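Local coordinates for BH2414 protein (Bacillus halodurans, PDB 3ON1), which is of unknown function but belongs to the ribosomal protein L7Ae/L30e/S12e/Gadd45 family, many of whose members bind RNA, and so may itself bind RNA, at residues T36-S41 against K50-K55; I84-A89 against R93-L98. All blocks are in the same frame, centred on the assembly; numbering follows the deposited sequence.

Contact 1 (T36-S41 against K50-K55); sequences TLVILS and KKLLDK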
loop_
_atom_site.group_PDB
_atom_site.type_symbol
_atom_site.label_atom_id
_atom_site.label_comp_id
_atom_site.label_asym_id
_atom_site.label_seq_id
_atom_site.Cartn_x
_atom_site.Cartn_y
_atom_site.Cartn_z
ATOM N N THR A 36 1.869 1.757 8.365
ATOM C CA THR A 36 1.816 0.433 8.999
ATOM C C THR A 36 1.556 -0.727 8.031
ATOM O O THR A 36 1.507 -1.890 8.443
ATOM C CB THR A 36 0.824 0.391 10.184
ATOM O OG1 THR A 36 -0.361 1.142 9.867
ATOM C CG2 THR A 36 1.480 0.957 11.432
ATOM N N LEU A 37 1.383 -0.404 6.751
ATOM C CA LEU A 37 1.274 -1.413 5.695
ATOM C C LEU A 37 1.638 -0.767 4.376
ATOM O O LEU A 37 1.227 0.362 4.098
ATOM C CB LEU A 37 -0.147 -1.999 5.606
ATOM C CG LEU A 37 -0.505 -2.887 4.398
ATOM C CD1 LEU A 37 0.228 -4.229 4.426
ATOM C CD2 LEU A 37 -1.997 -3.131 4.330
ATOM N N VAL A 38 2.406 -1.488 3.567
ATOM C CA VAL A 38 2.681 -1.058 2.200
ATOM C C VAL A 38 2.066 -2.061 1.234
ATOM O O VAL A 38 2.226 -3.268 1.387
ATOM C CB VAL A 38 4.198 -0.883 1.950
ATOM C CG1 VAL A 38 4.483 -0.627 0.472
ATOM C CG2 VAL A 38 4.730 0.269 2.802
ATOM N N ILE A 39 1.322 -1.538 0.268
ATOM C CA ILE A 39 0.764 -2.339 -0.813
ATOM C C ILE A 39 1.492 -1.984 -2.098
ATOM O O ILE A 39 1.548 -0.816 -2.485
ATOM C CB ILE A 39 -0.756 -2.122 -0.952
ATOM C CG1 ILE A 39 -1.477 -2.680 0.282
ATOM C CG2 ILE A 39 -1.282 -2.779 -2.234
ATOM C CD1 ILE A 39 -2.925 -2.220 0.433
ATOM N N LEU A 40 2.066 -2.998 -2.739
ATOM C CA LEU A 40 2.792 -2.813 -3.989
ATOM C C LEU A 40 2.030 -3.473 -5.113
ATOM O O LEU A 40 1.597 -4.610 -4.980
ATOM C CB LEU A 40 4.169 -3.468 -3.909
ATOM C CG LEU A 40 5.294 -2.863 -3.087
ATOM C CD1 LEU A 40 6.450 -3.841 -3.071
ATOM C CD2 LEU A 40 5.720 -1.543 -3.694
ATOM N N SER A 41 1.878 -2.768 -6.229
ATOM C CA SER A 41 1.313 -3.374 -7.426
ATOM C C SER A 41 2.192 -4.522 -7.904
ATOM O O SER A 41 3.424 -4.416 -7.870
ATOM C CB SER A 41 1.201 -2.336 -8.541
ATOM O OG SER A 41 0.770 -2.960 -9.738
ATOM N N LYS A 50 12.146 -4.422 -4.691
ATOM C CA LYS A 50 13.312 -4.647 -3.841
ATOM C C LYS A 50 13.441 -3.566 -2.776
ATOM O O LYS A 50 13.585 -3.872 -1.594
ATOM C CB LYS A 50 14.587 -4.696 -4.680
ATOM C CG LYS A 50 14.787 -5.992 -5.426
ATOM C CD LYS A 50 16.206 -6.085 -5.959
ATOM C CE LYS A 50 16.352 -5.403 -7.307
ATOM N NZ LYS A 50 16.037 -6.343 -8.414
ATOM N N LYS A 51 13.376 -2.307 -3.205
ATOM C CA LYS A 51 13.552 -1.164 -2.299
ATOM C C LYS A 51 12.542 -1.190 -1.155
ATOM O O LYS A 51 12.917 -1.080 0.015
ATOM C CB LYS A 51 13.480 0.167 -3.053
ATOM C CG LYS A 51 13.786 1.387 -2.187
ATOM C CD LYS A 51 13.922 2.637 -3.033
ATOM C CE LYS A 51 13.783 3.900 -2.186
ATOM N NZ LYS A 51 13.748 5.157 -3.012
ATOM N N LEU A 52 11.262 -1.329 -1.500
ATOM C CA LEU A 52 10.204 -1.368 -0.493
ATOM C C LEU A 52 10.344 -2.580 0.420
ATOM O O LEU A 52 10.238 -2.449 1.637
ATOM C CB LEU A 52 8.815 -1.339 -1.135
ATOM C CG LEU A 52 8.197 0.043 -1.377
ATOM C CD1 LEU A 52 8.106 0.851 -0.079
ATOM C CD2 LEU A 52 8.972 0.810 -2.435
ATOM N N LEU A 53 10.604 -3.747 -0.167
ATOM C CA LEU A 53 10.728 -4.984 0.610
ATOM C C LEU A 53 11.930 -4.952 1.555
ATOM O O LEU A 53 11.835 -5.427 2.683
ATOM C CB LEU A 53 10.720 -6.227 -0.289
ATOM C CG LEU A 53 9.337 -6.575 -0.855
ATOM C CD1 LEU A 53 9.467 -7.465 -2.093
ATOM C CD2 LEU A 53 8.435 -7.224 0.201
ATOM N N ASP A 54 13.039 -4.373 1.097
ATOM C CA ASP A 54 14.215 -4.146 1.948
ATOM C C ASP A 54 13.904 -3.188 3.094
ATOM O O ASP A 54 14.142 -3.516 4.260
ATOM C CB ASP A 54 15.388 -3.587 1.131
ATOM C CG ASP A 54 16.222 -4.670 0.472
ATOM O OD1 ASP A 54 16.171 -5.834 0.923
ATOM O OD2 ASP A 54 16.953 -4.349 -0.492
ATOM N N LYS A 55 13.373 -2.010 2.755
ATOM C CA LYS A 55 13.099 -0.954 3.738
ATOM C C LYS A 55 12.065 -1.394 4.766
ATOM O O LYS A 55 12.287 -1.257 5.969
ATOM C CB LYS A 55 12.631 0.340 3.049
ATOM C CG LYS A 55 13.683 1.037 2.190
ATOM C CD LYS A 55 14.620 1.923 3.005
ATOM C CE LYS A 55 15.732 2.479 2.126
ATOM N NZ LYS A 55 16.704 3.292 2.905
#

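Contact 2 (I84-A89 against R93-L98); sequences IGVKDA and RKLAAL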
loop_
_atom_site.group_PDB
_atom_site.type_symbol
_atom_site.label_atom_id
_atom_site.label_comp_id
_atom_site.label_asym_id
_atom_site.label_seq_id
_atom_site.Cartn_x
_atom_site.Cartn_y
_atom_site.Cartn_z
ATOM N N ILE A 84 1.503 2.121 -2.443
ATOM C CA ILE A 84 0.563 2.711 -1.500
ATOM C C ILE A 84 1.019 2.425 -0.077
ATOM O O ILE A 84 1.341 1.285 0.264
ATOM C CB ILE A 84 -0.873 2.168 -1.708
ATOM C CG1 ILE A 84 -1.365 2.522 -3.114
ATOM C CG2 ILE A 84 -1.824 2.696 -0.615
ATOM C CD1 ILE A 84 -2.699 1.892 -3.499
ATOM N N GLY A 85 1.047 3.470 0.740
ATOM C CA GLY A 85 1.304 3.328 2.175
ATOM C C GLY A 85 0.059 3.647 2.983
ATOM O O GLY A 85 -0.601 4.664 2.748
ATOM N N VAL A 86 -0.264 2.781 3.937
ATOM C CA VAL A 86 -1.461 2.950 4.758
ATOM C C VAL A 86 -1.096 3.569 6.113
ATOM O O VAL A 86 -0.257 3.031 6.850
ATOM C CB VAL A 86 -2.211 1.604 4.925
ATOM C CG1 VAL A 86 -3.527 1.802 5.681
ATOM C CG2 VAL A 86 -2.470 0.978 3.567
ATOM N N LYS A 87 -1.739 4.690 6.433
ATOM C CA LYS A 87 -1.371 5.512 7.593
ATOM C C LYS A 87 -2.172 5.203 8.845
ATOM O O LYS A 87 -1.889 5.749 9.923
ATOM C CB LYS A 87 -1.517 7.004 7.270
ATOM C CG LYS A 87 -0.651 7.489 6.118
ATOM C CD LYS A 87 -0.518 9.002 6.095
ATOM C CE LYS A 87 -1.850 9.686 5.901
ATOM N NZ LYS A 87 -1.664 11.127 5.575
ATOM N N ASP A 88 -3.179 4.350 8.705
ATOM C CA ASP A 88 -4.040 4.001 9.822
ATOM C C ASP A 88 -3.855 2.532 10.161
ATOM O O ASP A 88 -4.080 1.660 9.308
ATOM C CB ASP A 88 -5.506 4.294 9.480
ATOM C CG ASP A 88 -6.444 3.968 10.632
ATOM O OD1 ASP A 88 -6.630 4.826 11.523
ATOM O OD2 ASP A 88 -6.996 2.849 10.649
ATOM N N ALA A 89 -3.451 2.262 11.403
ATOM C CA ALA A 89 -3.165 0.896 11.849
ATOM C C ALA A 89 -4.349 -0.064 11.721
ATOM O O ALA A 89 -4.164 -1.237 11.398
ATOM C CB ALA A 89 -2.613 0.888 13.288
ATOM N N ARG A 93 -4.233 -3.411 9.411
ATOM C CA ARG A 93 -4.509 -4.757 9.920
ATOM C C ARG A 93 -5.536 -5.455 9.040
ATOM O O ARG A 93 -5.301 -6.566 8.557
ATOM C CB ARG A 93 -4.997 -4.708 11.374
ATOM C CG ARG A 93 -3.881 -4.635 12.404
ATOM C CD ARG A 93 -4.371 -4.977 13.809
ATOM N NE ARG A 93 -5.473 -4.117 14.218
ATOM C CZ ARG A 93 -5.317 -2.935 14.801
ATOM N NH1 ARG A 93 -4.099 -2.477 15.056
ATOM N NH2 ARG A 93 -6.376 -2.216 15.136
ATOM N N LYS A 94 -6.655 -4.773 8.802
ATOM C CA LYS A 94 -7.767 -5.348 8.055
ATOM C C LYS A 94 -7.418 -5.619 6.587
ATOM O O LYS A 94 -7.755 -6.681 6.051
ATOM C CB LYS A 94 -9.010 -4.461 8.183
ATOM C CG LYS A 94 -10.294 -5.080 7.624
ATOM C CD LYS A 94 -10.656 -6.355 8.349
ATOM C CE LYS A 94 -12.138 -6.649 8.242
ATOM N NZ LYS A 94 -12.478 -7.776 9.130
ATOM N N LEU A 95 -6.737 -4.670 5.944
ATOM C CA LEU A 95 -6.308 -4.865 4.560
ATOM C C LEU A 95 -5.379 -6.073 4.446
ATOM O O LEU A 95 -5.531 -6.886 3.539
ATOM C CB LEU A 95 -5.635 -3.606 4.006
ATOM C CG LEU A 95 -6.571 -2.433 3.694
ATOM C CD1 LEU A 95 -5.778 -1.139 3.598
ATOM C CD2 LEU A 95 -7.394 -2.677 2.430
ATOM N N ALA A 96 -4.437 -6.199 5.381
ATOM C CA ALA A 96 -3.500 -7.321 5.370
ATOM C C ALA A 96 -4.238 -8.647 5.541
ATOM O O ALA A 96 -3.961 -9.609 4.827
ATOM C CB ALA A 96 -2.430 -7.148 6.448
ATOM N N ALA A 97 -5.194 -8.686 6.471
ATOM C CA ALA A 97 -5.993 -9.891 6.710
ATOM C C ALA A 97 -6.779 -10.300 5.466
ATOM O O ALA A 97 -6.847 -11.482 5.132
ATOM C CB ALA A 97 -6.929 -9.685 7.890
ATOM N N LEU A 98 -7.347 -9.315 4.773
ATOM C CA LEU A 98 -8.134 -9.575 3.572
ATOM C C LEU A 98 -7.261 -10.104 2.439
ATOM O O LEU A 98 -7.619 -11.075 1.765
ATOM C CB LEU A 98 -8.884 -8.314 3.138
ATOM C CG LEU A 98 -10.089 -7.908 3.992
ATOM C CD1 LEU A 98 -10.525 -6.499 3.636
ATOM C CD2 LEU A 98 -11.238 -8.892 3.820
#

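Contact 1 (T36-S41 against K50-K55)
Leu-52 reaches from helix 46-59 onto two side chains of strand 37-41, Val-38 and Leu-40, and so packs the helix of a beta-alpha-beta unit (strand 37-41, helix 46-59, strand 63-66) against the first of its two parallel strands. Residues two apart on a strand point to the same face of the sheet, which is why Val-38 and Leu-40 can share one helix residue. Each uses a different part of it. Leu-52 was modelled in two conformers; in the one described, Leu-40, its CG anti to the carbonyl carbon (chi1 -73°), sends its isobutyl group out over the base of Leu-52: CD2 lies 3.7 Å from Leu-52 CG, while CD1 is 3.9 Å from Leu-52 CB. Val-38 meets the far end, its side chain crossing that of Leu-52 at about a right angle. All three residues are buried, and branched aliphatic groups suit a contact made of aliphatic carbon alone: beta-branched valine favours the extended strand backbone, and leucine, branched one carbon later, bridges the gap from a helix. Val-26 of helix 23-31 also touches Val-38, and Val-63 of the neighbouring parallel strand touches Leu-40. Alongside, Lys-51 turns toward helix 23-31, touching Val-27 and making a salt bridge with Glu-24. With Val-38 CG1 anti to its own N (chi1 172°), that methyl ends 4.0 Å from Leu-52 CD1 in this conformer.

Contact 2 (I84-A89 against R93-L98)
Val-86 and Leu-95 form the buried half of this contact, where the last strand in the chain, 83-86, meets the C-terminal helix 89-100 that follows it after a short turn. The two side chains approach at a slant and touch through single methyls, Val-86 CG2 standing 3.9 Å from Leu-95 CD1. Valine fits the strand, and the longer leucine spans the distance from the helix, whose backbone stays well back: the CA atoms of Val-86 and Leu-95 are 9.2 Å apart. Leu-95 has CG anti to its carbonyl carbon (chi1 -73°), a common helical choice that carries its methyls inward.

The other half is exposed and belongs to the first turn of the helix. Arg-93 N donates to Ala-89 O at 2.9 Å, an ordinary helical bond with an N-H...O angle of 161°. In one of its two modelled conformers, as befits a long polar chain at the surface, Arg-93 bends at chi3 (-56°), folding its guanidinium back along the turn until Ala-89 O lies 3.8 Å above one face, offset toward the rim. Ala-89 offers only a methyl to this group, its CB 4.1 Å from Arg-93 NH1, and the guanidinium makes no hydrogen bond to the residue. Just before the helix, Asp-88 is the N-cap, its OD2 accepting from Phe-91 N; a short carboxylate suits that position.

Around the apolar half, Leu-9 of helix 5-15 touches Leu-95 and Leu-19 of strand 19-21 touches Val-86, while strand 83-86 itself runs antiparallel between strands 19-21 and 37-41.

From the N terminus, the chain passes helix 5-15, edge strand 19-21 and helix 23-31 before entering strand 37-41. Contact 1 then closes a loop made of the connection to helix 46-59 and that helix's first turn. The chain goes on through strand 63-66 and helix 69-75 to strand 83-86, and contact 2 closes the shorter connection, in which the chain turns from this strand straight into helix 89-100. The two are in series, neither nesting nor crossing, with centres about 12 Å apart. The sheet joins them: strands 37-41 and 83-86 are antiparallel neighbours, with probable hydrogen bonds from Ile-39 N to Ile-84 O and from Val-86 N to Leu-37 O. Together they tie helices 46-59 and 89-100 to adjacent central strands.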